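Local coordinates for giding protein-mglB (Thermus thermophilus, PDB 1J3W) that probably serves as an adaptor and guanyl-nucleotide exchange regulator of a small GTPase in gliding motility, at residues E22-R25 with Y31-L34; L33-K38 with T58-V63; E79-E84 with A99-L104; E85-Q88 with G93-V96. All blocks are in the same frame, centred on the assembly; numbering follows the deposited sequence.

Contact 1: residues E22-R25 with Y31-L34; sequences ETLR and YALL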
loop_
_atom_site.group_PDB
_atom_site.type_symbol
_atom_site.label_atom_id
_atom_site.label_comp_id
_atom_site.label_asym_id
_atom_site.label_seq_id
_atom_site.Cartn_x
_atom_site.Cartn_y
_atom_site.Cartn_z
ATOM N N GLU B 22 28.335 13.733 -1.910
ATOM C CA GLU B 22 29.315 13.039 -1.083
ATOM C C GLU B 22 28.878 11.599 -0.836
ATOM O O GLU B 22 29.696 10.678 -0.858
ATOM C CB GLU B 22 29.479 13.766 0.255
ATOM C CG GLU B 22 30.054 15.170 0.120
ATOM C CD GLU B 22 30.003 15.949 1.420
ATOM O OE1 GLU B 22 30.482 17.104 1.441
ATOM O OE2 GLU B 22 29.481 15.410 2.419
ATOM N N THR B 23 27.583 11.403 -0.614
ATOM C CA THR B 23 27.062 10.067 -0.352
ATOM C C THR B 23 27.253 9.153 -1.565
ATOM O O THR B 23 27.568 7.972 -1.414
ATOM C CB THR B 23 25.583 10.145 0.059
ATOM O OG1 THR B 23 25.477 10.973 1.229
ATOM C CG2 THR B 23 25.039 8.762 0.405
ATOM N N LEU B 24 27.075 9.693 -2.767
ATOM C CA LEU B 24 27.280 8.885 -3.968
ATOM C C LEU B 24 28.739 8.437 -4.032
ATOM O O LEU B 24 29.026 7.278 -4.320
ATOM C CB LEU B 24 26.929 9.685 -5.224
ATOM C CG LEU B 24 25.437 9.949 -5.444
ATOM C CD1 LEU B 24 25.267 10.939 -6.576
ATOM C CD2 LEU B 24 24.712 8.640 -5.767
ATOM N N ARG B 25 29.661 9.355 -3.762
ATOM C CA ARG B 25 31.080 9.022 -3.796
ATOM C C ARG B 25 31.479 7.985 -2.745
ATOM O O ARG B 25 32.255 7.067 -3.028
ATOM C CB ARG B 25 31.923 10.289 -3.613
ATOM C CG ARG B 25 31.908 11.221 -4.814
ATOM C CD ARG B 25 32.964 12.314 -4.686
ATOM N NE ARG B 25 32.585 13.368 -3.747
ATOM C CZ ARG B 25 31.663 14.295 -3.994
ATOM N NH1 ARG B 25 31.018 14.303 -5.153
ATOM N NH2 ARG B 25 31.390 15.220 -3.083
ATOM N N TYR B 31 22.196 6.666 -7.877
ATOM C CA TYR B 31 21.381 7.864 -7.725
ATOM C C TYR B 31 21.022 8.119 -6.276
ATOM O O TYR B 31 20.797 7.181 -5.504
ATOM C CB TYR B 31 20.092 7.716 -8.553
ATOM C CG TYR B 31 20.306 7.094 -9.921
ATOM C CD1 TYR B 31 21.144 7.697 -10.860
ATOM C CD2 TYR B 31 19.713 5.874 -10.257
ATOM C CE1 TYR B 31 21.398 7.097 -12.091
ATOM C CE2 TYR B 31 19.960 5.265 -11.491
ATOM C CZ TYR B 31 20.806 5.883 -12.397
ATOM O OH TYR B 31 21.080 5.273 -13.602
ATOM N N ALA B 32 20.965 9.394 -5.915
ATOM C CA ALA B 32 20.624 9.796 -4.555
ATOM C C ALA B 32 19.574 10.891 -4.616
ATOM O O ALA B 32 19.708 11.849 -5.376
ATOM C CB ALA B 32 21.861 10.300 -3.834
ATOM N N LEU B 33 18.520 10.752 -3.821
ATOM C CA LEU B 33 17.464 11.754 -3.819
ATOM C C LEU B 33 16.931 12.024 -2.433
ATOM O O LEU B 33 16.972 11.157 -1.559
ATOM C CB LEU B 33 16.260 11.300 -4.650
ATOM C CG LEU B 33 16.340 10.714 -6.050
ATOM C CD1 LEU B 33 16.752 9.248 -5.973
ATOM C CD2 LEU B 33 14.959 10.827 -6.696
ATOM N N LEU B 34 16.437 13.242 -2.241
ATOM C CA LEU B 34 15.737 13.571 -1.055
ATOM C C LEU B 34 14.369 13.935 -1.509
ATOM O O LEU B 34 14.181 14.779 -2.373
ATOM C CB LEU B 34 16.409 14.786 -0.419
ATOM C CG LEU B 34 15.671 15.262 0.832
ATOM C CD1 LEU B 34 15.836 14.296 2.006
ATOM C CD2 LEU B 34 16.154 16.624 1.327
#
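Tyr31 and Ala32, the first two residues of strand 31-36, receive one leucine, Leu24, from the helix that precedes them in the chain. Tyr31 takes part through its backbone. Its CB points away from the helix, and what Leu24 meets is the carbonyl carbon, Tyr31 C lying 3.8 Å from Leu24 CD2. The phenol ring is thereby left for the other side of the sheet, where its hydroxyl is hydrogen-bonded to the carbonyl of Pro51 and the ring packs on Ala50, Pro53 and Pro54. Ala32 comes next with the opposite orientation: its CB points at the helix and is met by the branched end of Leu24, with Leu24 CD2 at 3.8 Å and Leu24 CG at 3.9 Å from Ala32 CB. One methyl of Leu24 therefore bridges a peptide carbon and the following side chain. Its chi1 of -72° sets CG beside the backbone N of Leu24, and chi2 of 170° sends CD1 on in line with the chain, leaving CD2 as the branch that turns to the strand. The methyl of Ala32 is short enough for the helix to come close, the CA atoms of Leu24 and Ala32 being 6.7 Å apart. The contact is buried and held by van der Waals packing alone, an example of a helix seated on a strand through a single large residue set against a small one. Within the Roadblock/LC7 fold it lays helix 10-27 on one face of the antiparallel sheet: Leu24 also reaches Lys45 of strand 41-46, while Thr23 touches Leu107 of strand 103-109 and Ala125 of the neighbouring helix 115-135.

Contact 2: residues L33-K38 with T58-V63; sequences LLIDRK and TLATLV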
loop_
_atom_site.group_PDB
_atom_site.type_symbol
_atom_site.label_atom_id
_atom_site.label_comp_id
_atom_site.label_asym_id
_atom_site.label_seq_id
_atom_site.Cartn_x
_atom_site.Cartn_y
_atom_site.Cartn_z
ATOM N N LEU B 33 18.520 10.752 -3.821
ATOM C CA LEU B 33 17.464 11.754 -3.819
ATOM C C LEU B 33 16.931 12.024 -2.433
ATOM O O LEU B 33 16.972 11.157 -1.559
ATOM C CB LEU B 33 16.260 11.300 -4.650
ATOM C CG LEU B 33 16.340 10.714 -6.050
ATOM C CD1 LEU B 33 16.752 9.248 -5.973
ATOM C CD2 LEU B 33 14.959 10.827 -6.696
ATOM N N LEU B 34 16.437 13.242 -2.241
ATOM C CA LEU B 34 15.737 13.571 -1.055
ATOM C C LEU B 34 14.369 13.935 -1.509
ATOM O O LEU B 34 14.181 14.779 -2.373
ATOM C CB LEU B 34 16.409 14.786 -0.419
ATOM C CG LEU B 34 15.671 15.262 0.832
ATOM C CD1 LEU B 34 15.836 14.296 2.006
ATOM C CD2 LEU B 34 16.154 16.624 1.327
ATOM N N ILE B 35 13.377 13.222 -0.995
ATOM C CA ILE B 35 11.997 13.430 -1.419
ATOM C C ILE B 35 11.126 13.671 -0.200
ATOM O O ILE B 35 11.506 13.327 0.914
ATOM C CB ILE B 35 11.457 12.196 -2.187
ATOM C CG1 ILE B 35 11.266 11.009 -1.233
ATOM C CG2 ILE B 35 12.445 11.801 -3.285
ATOM C CD1 ILE B 35 10.646 9.791 -1.895
ATOM N N ASP B 36 9.965 14.286 -0.391
ATOM C CA ASP B 36 9.103 14.490 0.760
ATOM C C ASP B 36 8.184 13.286 0.833
ATOM O O ASP B 36 8.092 12.508 -0.119
ATOM C CB ASP B 36 8.323 15.819 0.675
ATOM C CG ASP B 36 7.233 15.828 -0.386
ATOM O OD1 ASP B 36 6.587 16.888 -0.525
ATOM O OD2 ASP B 36 7.005 14.817 -1.075
ATOM N N ARG B 37 7.511 13.107 1.962
ATOM C CA ARG B 37 6.649 11.947 2.102
ATOM C C ARG B 37 5.458 11.940 1.143
ATOM O O ARG B 37 4.709 10.966 1.084
ATOM C CB ARG B 37 6.200 11.812 3.560
ATOM C CG ARG B 37 7.380 11.695 4.530
ATOM C CD ARG B 37 6.924 11.280 5.923
ATOM N NE ARG B 37 6.313 9.958 5.902
ATOM C CZ ARG B 37 6.951 8.821 6.170
ATOM N NH1 ARG B 37 8.236 8.829 6.493
ATOM N NH2 ARG B 37 6.301 7.669 6.099
ATOM N N LYS B 38 5.291 13.021 0.383
ATOM C CA LYS B 38 4.210 13.109 -0.593
ATOM C C LYS B 38 4.678 12.682 -1.986
ATOM O O LYS B 38 3.876 12.584 -2.915
ATOM C CB LYS B 38 3.656 14.536 -0.669
ATOM C CG LYS B 38 2.994 15.035 0.604
ATOM C CD LYS B 38 2.410 16.425 0.387
ATOM C CE LYS B 38 1.839 16.999 1.673
ATOM N NZ LYS B 38 1.267 18.356 1.457
ATOM N N THR B 58 8.744 9.330 -11.035
ATOM C CA THR B 58 8.021 8.079 -10.848
ATOM C C THR B 58 8.655 7.299 -9.693
ATOM O O THR B 58 7.950 6.732 -8.858
ATOM C CB THR B 58 8.048 7.225 -12.121
ATOM O OG1 THR B 58 7.522 7.994 -13.211
ATOM C CG2 THR B 58 7.200 5.966 -11.941
ATOM N N LEU B 59 9.986 7.281 -9.636
ATOM C CA LEU B 59 10.677 6.577 -8.559
ATOM C C LEU B 59 10.250 7.149 -7.209
ATOM O O LEU B 59 9.905 6.408 -6.287
ATOM C CB LEU B 59 12.196 6.712 -8.715
ATOM C CG LEU B 59 13.034 6.180 -7.543
ATOM C CD1 LEU B 59 12.794 4.688 -7.371
ATOM C CD2 LEU B 59 14.515 6.458 -7.795
ATOM N N ALA B 60 10.273 8.474 -7.101
ATOM C CA ALA B 60 9.895 9.159 -5.869
ATOM C C ALA B 60 8.442 8.871 -5.494
ATOM O O ALA B 60 8.127 8.653 -4.325
ATOM C CB ALA B 60 10.114 10.661 -6.021
ATOM N N THR B 61 7.562 8.872 -6.489
ATOM C CA THR B 61 6.152 8.593 -6.249
ATOM C C THR B 61 5.986 7.186 -5.684
ATOM O O THR B 61 5.267 6.985 -4.704
ATOM C CB THR B 61 5.340 8.708 -7.544
ATOM O OG1 THR B 61 5.437 10.044 -8.047
ATOM C CG2 THR B 61 3.876 8.385 -7.283
ATOM N N LEU B 62 6.657 6.216 -6.298
ATOM C CA LEU B 62 6.567 4.833 -5.838
ATOM C C LEU B 62 7.150 4.669 -4.438
ATOM O O LEU B 62 6.617 3.914 -3.626
ATOM C CB LEU B 62 7.282 3.897 -6.812
ATOM C CG LEU B 62 6.644 3.786 -8.199
ATOM C CD1 LEU B 62 7.511 2.932 -9.096
ATOM C CD2 LEU B 62 5.248 3.179 -8.082
ATOM N N VAL B 63 8.250 5.358 -4.150
ATOM C CA VAL B 63 8.832 5.265 -2.818
ATOM C C VAL B 63 7.860 5.853 -1.799
ATOM O O VAL B 63 7.684 5.298 -0.714
ATOM C CB VAL B 63 10.192 5.996 -2.749
ATOM C CG1 VAL B 63 10.665 6.107 -1.306
ATOM C CG2 VAL B 63 11.212 5.235 -3.577
#
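Ile35, set against Ala60 and Val63 of helix 56-69, is the main side chain of the contact between that helix and strand 31-36 in the Roadblock/LC7 fold, an alpha/beta sandwich with helices on both faces of an antiparallel sheet. The short axes of strand 33-36 and helix 58-63 approach to 9.1 Å with 54° between their directions, and at this spacing a branched residue can fill the gap by sending its two arms to two residues nearly one turn apart. Ile35 CG2 meets the methyl of the small residue, at 3.8 Å from Ala60 CB. The longer arm goes to Val63, where Ile35 CD1 touches Val63 CG1 at 3.7 Å, the two side chains crossing at a slant. A chi1 of 70° places CG1 between the backbone N and carbonyl carbon of Ile35, and the extended chi2 then carries CD1 out toward the helix. This is the close part of the contact. Toward the start of the segments the packing thins to a single touch, Leu33 CD1 lying 4.0 Å from Leu59 CD2, and Leu59 must reach with its tip, since its CB does not aim at the strand. At the other end the chain leaves the helix: Arg37 and Lys38 turn away, partly exposed, and Asp36 folds back on the turn, its OD2 receiving a weak bond from Lys38 N and a further one from Phe40 N. The helix also meets other copies: Leu62 and Val63 pack on Leu73 of the second subunit. Between strand and helix, Ile35 CD1 also lies 3.7 Å from Ala60 O.

Contact 3: residues E79-E84 with A99-L104; sequences EARFQE and AGEHAL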
loop_
_atom_site.group_PDB
_atom_site.type_symbol
_atom_site.label_atom_id
_atom_site.label_comp_id
_atom_site.label_asym_id
_atom_site.label_seq_id
_atom_site.Cartn_x
_atom_site.Cartn_y
_atom_site.Cartn_z
ATOM N N GLU B 79 5.278 -0.456 15.798
ATOM C CA GLU B 79 6.016 0.713 15.324
ATOM C C GLU B 79 5.060 1.701 14.660
ATOM O O GLU B 79 4.012 1.309 14.151
ATOM C CB GLU B 79 7.054 0.290 14.281
ATOM C CG GLU B 79 8.101 -0.703 14.751
ATOM C CD GLU B 79 9.177 -0.062 15.601
ATOM O OE1 GLU B 79 9.386 1.165 15.475
ATOM O OE2 GLU B 79 9.826 -0.791 16.378
ATOM N N ALA B 80 5.421 2.979 14.661
ATOM C CA ALA B 80 4.591 3.983 14.007
ATOM C C ALA B 80 4.800 3.794 12.505
ATOM O O ALA B 80 3.869 3.898 11.709
ATOM C CB ALA B 80 5.020 5.379 14.428
ATOM N N ARG B 81 6.043 3.506 12.134
ATOM C CA ARG B 81 6.403 3.277 10.745
ATOM C C ARG B 81 7.843 2.787 10.703
ATOM O O ARG B 81 8.562 2.876 11.697
ATOM C CB ARG B 81 6.250 4.568 9.933
ATOM C CG ARG B 81 7.135 5.714 10.376
ATOM C CD ARG B 81 6.633 7.025 9.776
ATOM N NE ARG B 81 7.556 8.130 9.989
ATOM C CZ ARG B 81 7.274 9.398 9.705
ATOM N NH1 ARG B 81 6.089 9.723 9.197
ATOM N NH2 ARG B 81 8.182 10.341 9.914
ATOM N N PHE B 82 8.255 2.237 9.567
ATOM C CA PHE B 82 9.626 1.770 9.440
ATOM C C PHE B 82 10.483 2.969 9.077
ATOM O O PHE B 82 10.123 3.756 8.206
ATOM C CB PHE B 82 9.728 0.701 8.353
ATOM C CG PHE B 82 9.014 -0.573 8.698
ATOM C CD1 PHE B 82 9.419 -1.337 9.786
ATOM C CD2 PHE B 82 7.935 -1.006 7.936
ATOM C CE1 PHE B 82 8.758 -2.520 10.110
ATOM C CE2 PHE B 82 7.268 -2.182 8.250
ATOM C CZ PHE B 82 7.679 -2.943 9.338
ATOM N N GLN B 83 11.615 3.111 9.753
ATOM C CA GLN B 83 12.509 4.228 9.488
ATOM C C GLN B 83 13.479 3.934 8.355
ATOM O O GLN B 83 13.761 4.803 7.535
ATOM C CB GLN B 83 13.305 4.587 10.747
ATOM C CG GLN B 83 12.526 5.360 11.812
ATOM C CD GLN B 83 11.407 4.552 12.438
ATOM O OE1 GLN B 83 11.611 3.418 12.873
ATOM N NE2 GLN B 83 10.216 5.140 12.503
ATOM N N GLU B 84 13.977 2.703 8.306
ATOM C CA GLU B 84 14.941 2.298 7.293
ATOM C C GLU B 84 14.440 1.068 6.548
ATOM O O GLU B 84 13.920 0.135 7.159
ATOM C CB GLU B 84 16.276 1.986 7.976
ATOM C CG GLU B 84 17.452 1.739 7.058
ATOM C CD GLU B 84 18.725 1.464 7.837
ATOM O OE1 GLU B 84 18.720 0.535 8.671
ATOM O OE2 GLU B 84 19.729 2.173 7.624
ATOM N N ALA B 99 14.555 11.073 6.731
ATOM C CA ALA B 99 15.400 12.254 6.867
ATOM C C ALA B 99 14.496 13.249 7.579
ATOM O O ALA B 99 13.972 14.184 6.975
ATOM C CB ALA B 99 15.807 12.782 5.497
ATOM N N GLY B 100 14.307 13.028 8.873
ATOM C CA GLY B 100 13.433 13.895 9.632
ATOM C C GLY B 100 12.025 13.351 9.513
ATOM O O GLY B 100 11.804 12.298 8.914
ATOM N N GLU B 101 11.059 14.075 10.059
ATOM C CA GLU B 101 9.678 13.627 10.031
ATOM C C GLU B 101 8.948 13.764 8.701
ATOM O O GLU B 101 7.955 13.078 8.473
ATOM C CB GLU B 101 8.880 14.362 11.110
ATOM C CG GLU B 101 9.271 13.982 12.523
ATOM C CD GLU B 101 9.069 12.504 12.793
ATOM O OE1 GLU B 101 7.921 12.029 12.663
ATOM O OE2 GLU B 101 10.057 11.817 13.132
ATOM N N HIS B 102 9.434 14.626 7.814
ATOM C CA HIS B 102 8.726 14.835 6.558
ATOM C C HIS B 102 9.469 14.556 5.263
ATOM O O HIS B 102 8.986 14.921 4.192
ATOM C CB HIS B 102 8.190 16.267 6.509
ATOM C CG HIS B 102 7.413 16.660 7.726
ATOM N ND1 HIS B 102 8.003 17.224 8.836
ATOM C CD2 HIS B 102 6.097 16.540 8.020
ATOM C CE1 HIS B 102 7.085 17.434 9.762
ATOM N NE2 HIS B 102 5.920 17.027 9.292
ATOM N N ALA B 103 10.626 13.911 5.342
ATOM C CA ALA B 103 11.376 13.621 4.126
ATOM C C ALA B 103 12.032 12.249 4.177
ATOM O O ALA B 103 12.142 11.638 5.238
ATOM C CB ALA B 103 12.427 14.701 3.885
ATOM N N LEU B 104 12.469 11.783 3.012
ATOM C CA LEU B 104 13.099 10.477 2.881
ATOM C C LEU B 104 14.328 10.551 1.993
ATOM O O LEU B 104 14.311 11.222 0.960
ATOM C CB LEU B 104 12.123 9.488 2.239
ATOM C CG LEU B 104 10.793 9.205 2.943
ATOM C CD1 LEU B 104 9.842 8.486 1.999
ATOM C CD2 LEU B 104 11.047 8.376 4.184
HETATM O O HOH W 1 5.441 12.696 9.176
#
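Arg81 reaches across from the loop before strand 84-88 to Glu101, in the turn that leads into strand 103-109, and grips it in three ways. The first is a hydrogen bond to the backbone: Arg81 NH2 donates to Glu101 O at 3.1 Å, with 155° at the hydrogen. The oxygen sits at the edge of the guanidinium, 17° out of its plane, while the donor stands tilted from the carbonyl plane. The second is electrostatic. Glu101 OE1 lies 3.2 Å from Arg81 NH2 but well out of the guanidinium plane, so that no N-H points at it; the two flat groups are nearly parallel, 10° apart. A bend at chi2 turns the carboxylate of Glu101 back toward the arginine. The third goes through water: one molecule in the guanidinium plane accepts from Arg81 NH1 at 3.0 Å and donates to Glu101 O at 2.6 Å. That carbonyl oxygen thus receives two bonds, one direct and one relayed.

Arg81 has its strongest polar partner elsewhere, in the salt bridge from NE to Glu98, and the like-charged Arg37 lies close to its NH1. The two carboxylates probably offset the positive charges of Arg81 and Arg37, and the extended chain of Arg81 ties the loop before strand 84-88 to the turn before strand 103-109 by polar bonds, with hardly any apolar packing between them.

Contact 4: residues E85-Q88 with G93-V96; sequences EVHQ and GLYV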
loop_
_atom_site.group_PDB
_atom_site.type_symbol
_atom_site.label_atom_id
_atom_site.label_comp_id
_atom_site.label_asym_id
_atom_site.label_seq_id
_atom_site.Cartn_x
_atom_site.Cartn_y
_atom_site.Cartn_z
ATOM N N GLU B 85 14.599 1.066 5.229
ATOM C CA GLU B 85 14.167 -0.057 4.411
ATOM C C GLU B 85 15.166 -0.346 3.304
ATOM O O GLU B 85 15.695 0.576 2.682
ATOM C CB GLU B 85 12.804 0.230 3.766
ATOM C CG GLU B 85 11.627 0.333 4.740
ATOM C CD GLU B 85 10.286 0.474 4.029
ATOM O OE1 GLU B 85 10.195 0.116 2.832
ATOM O OE2 GLU B 85 9.312 0.927 4.668
ATOM N N VAL B 86 15.421 -1.627 3.060
ATOM C CA VAL B 86 16.324 -2.037 1.991
ATOM C C VAL B 86 15.602 -3.072 1.133
ATOM O O VAL B 86 15.041 -4.031 1.659
ATOM C CB VAL B 86 17.622 -2.665 2.539
ATOM C CG1 VAL B 86 18.476 -3.177 1.389
ATOM C CG2 VAL B 86 18.393 -1.637 3.347
ATOM N N HIS B 87 15.589 -2.854 -0.180
ATOM C CA HIS B 87 14.957 -3.776 -1.126
ATOM C C HIS B 87 16.052 -4.203 -2.084
ATOM O O HIS B 87 16.683 -3.364 -2.736
ATOM C CB HIS B 87 13.835 -3.087 -1.909
ATOM C CG HIS B 87 12.658 -2.700 -1.068
ATOM N ND1 HIS B 87 12.671 -1.618 -0.215
ATOM C CD2 HIS B 87 11.436 -3.267 -0.940
ATOM C CE1 HIS B 87 11.507 -1.535 0.403
ATOM N NE2 HIS B 87 10.739 -2.524 -0.018
ATOM N N GLN B 88 16.277 -5.508 -2.171
ATOM C CA GLN B 88 17.342 -6.037 -3.005
ATOM C C GLN B 88 16.872 -6.969 -4.106
ATOM O O GLN B 88 16.168 -7.944 -3.844
ATOM C CB GLN B 88 18.342 -6.780 -2.122
ATOM C CG GLN B 88 19.552 -7.326 -2.856
ATOM C CD GLN B 88 20.559 -6.248 -3.187
ATOM O OE1 GLN B 88 21.155 -5.647 -2.291
ATOM N NE2 GLN B 88 20.756 -5.994 -4.474
ATOM N N GLY B 93 19.413 -2.479 -6.173
ATOM C CA GLY B 93 18.950 -2.360 -4.804
ATOM C C GLY B 93 18.442 -0.957 -4.518
ATOM O O GLY B 93 18.761 0.006 -5.231
ATOM N N LEU B 94 17.647 -0.846 -3.461
ATOM C CA LEU B 94 17.063 0.420 -3.050
ATOM C C LEU B 94 17.192 0.574 -1.541
ATOM O O LEU B 94 16.843 -0.330 -0.786
ATOM C CB LEU B 94 15.581 0.445 -3.448
ATOM C CG LEU B 94 14.732 1.671 -3.118
ATOM C CD1 LEU B 94 15.180 2.844 -3.965
ATOM C CD2 LEU B 94 13.264 1.354 -3.392
ATOM N N TYR B 95 17.715 1.716 -1.113
ATOM C CA TYR B 95 17.871 2.031 0.302
ATOM C C TYR B 95 17.057 3.286 0.568
ATOM O O TYR B 95 17.212 4.290 -0.128
ATOM C CB TYR B 95 19.338 2.314 0.635
ATOM C CG TYR B 95 19.574 2.800 2.048
ATOM C CD1 TYR B 95 19.705 1.901 3.100
ATOM C CD2 TYR B 95 19.657 4.165 2.331
ATOM C CE1 TYR B 95 19.917 2.339 4.403
ATOM C CE2 TYR B 95 19.868 4.616 3.637
ATOM C CZ TYR B 95 19.996 3.697 4.664
ATOM O OH TYR B 95 20.186 4.128 5.961
ATOM N N VAL B 96 16.181 3.224 1.564
ATOM C CA VAL B 96 15.364 4.368 1.933
ATOM C C VAL B 96 15.465 4.566 3.440
ATOM O O VAL B 96 15.343 3.611 4.208
ATOM C CB VAL B 96 13.886 4.152 1.554
ATOM C CG1 VAL B 96 13.064 5.376 1.933
ATOM C CG2 VAL B 96 13.769 3.879 0.065
HETATM O O HOH W 2 14.003 0.607 0.260
#
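The Tyr95 ring meets Val86 at its edge, Val86 CG2 lying near the ring plane at 3.8 Å from Tyr95 CD1, in a beta hairpin formed by strands 84-88 and 93-98. At the edge of the His87 ring, in its plane, lie Glu85 OE1 and a water whose oxygen is 2.6 Å from His87 ND1; the same water gives weak bonds to the carbonyls of Glu85 and Leu94. Val86 and Tyr95 form a non-hydrogen-bonded pair on the face that carries Gln88, whereas the side chains of Glu85, His87, Leu94 and Val96 occupy the other. Glu85 and Val96 form a hydrogen-bonded pair with two backbone bonds, and so do His87 and Leu94.

Strand 84-88 is an edge strand of the chain's own sheet, but it pairs antiparallel with a strand of the second subunit, so the sheet continues across the interface. His87 meets His87 and Phe82 of that subunit. The polar end of Tyr95 is bonded to Glu84, and the carboxylate of Glu85 is held by Asn66 and Thr70 of the same chain. At the non-hydrogen-bonded pairs CA-H groups face carbonyls: Val86 CA comes within 3.3 Å of Leu94 O.

From the N terminus, contact 1 closes the short connection between helix 10-27 and strand 31-36, and contact 2 starts on that same strand, sharing Leu33 and Leu34 with it, before closing a longer loop on helix 56-69. The two thus bring helices to one strand. Contact 3 opens only after both have closed, and contact 4, the hairpin, is nested within its loop. Strand 103-109 lies beside strand 31-36, so contact 3 adjoins contact 2 through backbone pairing of Ile35 with Leu104, and contact 1 through Leu34. Contacts 2 and 4 meet where Val63 packs on Val96; contacts 2, 3 and 4 all touch the second subunit.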